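Local coordinates for penicillin-binding protein activator LpoB (PDB 4Q6V), which probably regulates peptidoglycan synthesis from the outer membrane as a lipoprotein activator essential for the function of penicillin-binding protein 1B, at residues W3-M7 with A44-L48. Numbering follows the deposited sequence.
Sequences WNGAM and ATETL
The indole of Trp3 presents one face to Ala44, whose CB makes a CH-pi contact displaced toward the rim, 3.7 Å from the centroid of the six-membered ring and 18° off its normal. The ring also meets that of Tyr1, their planes inclined to each other, and the side chain touches Val133. A methyl suits the place because it lets the broad ring lie close against helix 41-54. With CG beside its own backbone N (chi1 -72°), Trp3 carries the ring to Ala44, while its CB meets Thr47 CG2.

Met7 reaches across between Ala44 and Leu48. An unbranched methionine chain, here with selenium replacing sulfur as a label, can pass between the helices; extended beyond CG, it brings Met7 CE to 3.3 Å from Ala44 O and 3.8 Å from Leu48 CB. Met7 SE passes 3.6 Å from Thr47 CG2. Thr47 CG2 also lies 3.5 Å from Asn4 OD1. Threonine serves both environments: its methyl faces helix 3-15, while OG1 bonds to Glu43 O within its own helix. Asn4 OD1 likewise bonds locally, to Gln8 NE2.

The two short helical segments pass 10.0 Å apart at 52°, on one face of the mixed sheet of this C-terminal domain; Met7 and Ala44 both touch Val31 of strand 25-35. Cohesion between the segments rests mainly on dispersion and shape, without salt bridges or hydrogen bonds between them.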
loop_
_atom_site.group_PDB
_atom_site.type_symbol
_atom_site.label_atom_id
_atom_site.label_comp_id
_atom_site.label_asym_id
_atom_site.label_seq_id
_atom_site.Cartn_x
_atom_site.Cartn_y
_atom_site.Cartn_z
ATOM N N TRP A 3 -8.672 11.896 -2.525
ATOM C CA TRP A 3 -7.669 10.920 -2.086
ATOM C C TRP A 3 -6.288 11.529 -1.816
ATOM O O TRP A 3 -5.690 11.246 -0.760
ATOM C CB TRP A 3 -7.568 9.817 -3.115
ATOM C CG TRP A 3 -8.712 8.848 -3.196
ATOM C CD1 TRP A 3 -9.510 8.666 -4.283
ATOM C CD2 TRP A 3 -9.150 7.892 -2.215
ATOM N NE1 TRP A 3 -10.426 7.662 -4.043
ATOM C CE2 TRP A 3 -10.230 7.175 -2.780
ATOM C CE3 TRP A 3 -8.754 7.582 -0.914
ATOM C CZ2 TRP A 3 -10.922 6.160 -2.088
ATOM C CZ3 TRP A 3 -9.416 6.557 -0.235
ATOM C CH2 TRP A 3 -10.495 5.878 -0.809
ATOM N N ASN A 4 -5.829 12.414 -2.704
ATOM C CA ASN A 4 -4.590 13.189 -2.459
ATOM C C ASN A 4 -4.586 13.948 -1.141
ATOM O O ASN A 4 -3.616 13.955 -0.388
ATOM C CB ASN A 4 -4.287 14.149 -3.627
ATOM C CG ASN A 4 -3.527 13.503 -4.801
ATOM O OD1 ASN A 4 -2.694 12.610 -4.631
ATOM N ND2 ASN A 4 -3.789 13.969 -6.003
ATOM N N GLY A 5 -5.695 14.610 -0.828
ATOM C CA GLY A 5 -5.798 15.358 0.396
ATOM C C GLY A 5 -5.576 14.510 1.602
ATOM O O GLY A 5 -4.925 14.948 2.570
ATOM N N ALA A 6 -6.091 13.279 1.540
ATOM C CA ALA A 6 -5.840 12.284 2.565
ATOM C C ALA A 6 -4.448 11.634 2.482
ATOM O O ALA A 6 -3.760 11.474 3.519
ATOM C CB ALA A 6 -6.922 11.239 2.508
HETATM N N MSE A 7 -4.031 11.317 1.256
HETATM C CA MSE A 7 -2.847 10.475 1.053
HETATM C C MSE A 7 -1.549 11.263 1.156
HETATM O O MSE A 7 -0.561 10.776 1.686
HETATM C CB MSE A 7 -2.950 9.786 -0.276
HETATM C CG MSE A 7 -3.648 8.433 -0.167
HETATM SE SE MSE A 7 -4.268 7.792 -1.920
HETATM C CE MSE A 7 -4.988 6.096 -1.278
ATOM N N ALA A 44 -8.123 4.488 -6.147
ATOM C CA ALA A 44 -7.484 4.916 -4.906
ATOM C C ALA A 44 -6.037 4.441 -4.875
ATOM O O ALA A 44 -5.179 5.167 -4.396
ATOM C CB ALA A 44 -8.231 4.332 -3.712
ATOM N N THR A 45 -5.790 3.245 -5.419
ATOM C CA THR A 45 -4.473 2.607 -5.420
ATOM C C THR A 45 -3.537 3.319 -6.385
ATOM O O THR A 45 -2.383 3.515 -6.038
ATOM C CB THR A 45 -4.588 1.124 -5.804
ATOM O OG1 THR A 45 -5.516 0.450 -4.942
ATOM C CG2 THR A 45 -3.224 0.440 -5.701
ATOM N N GLU A 46 -4.042 3.707 -7.555
ATOM C CA GLU A 46 -3.292 4.542 -8.518
ATOM C C GLU A 46 -2.865 5.867 -7.933
ATOM O O GLU A 46 -1.712 6.291 -8.060
ATOM C CB GLU A 46 -4.054 4.776 -9.815
ATOM C CG GLU A 46 -3.940 3.619 -10.806
ATOM C CD GLU A 46 -2.530 3.451 -11.383
ATOM O OE1 GLU A 46 -1.905 4.476 -11.739
ATOM O OE2 GLU A 46 -1.997 2.313 -11.492
ATOM N N THR A 47 -3.789 6.524 -7.242
ATOM C CA THR A 47 -3.449 7.769 -6.564
ATOM C C THR A 47 -2.270 7.571 -5.608
ATOM O O THR A 47 -1.366 8.385 -5.523
ATOM C CB THR A 47 -4.685 8.344 -5.824
ATOM O OG1 THR A 47 -5.682 8.691 -6.791
ATOM C CG2 THR A 47 -4.355 9.586 -5.017
ATOM N N LEU A 48 -2.336 6.489 -4.844
ATOM C CA LEU A 48 -1.391 6.193 -3.818
ATOM C C LEU A 48 -0.023 5.961 -4.462
ATOM O O LEU A 48 0.996 6.478 -3.980
ATOM C CB LEU A 48 -1.816 4.920 -3.029
ATOM C CG LEU A 48 -0.907 4.604 -1.819
ATOM C CD1 LEU A 48 -0.680 5.794 -0.935
ATOM C CD2 LEU A 48 -1.458 3.412 -1.037
#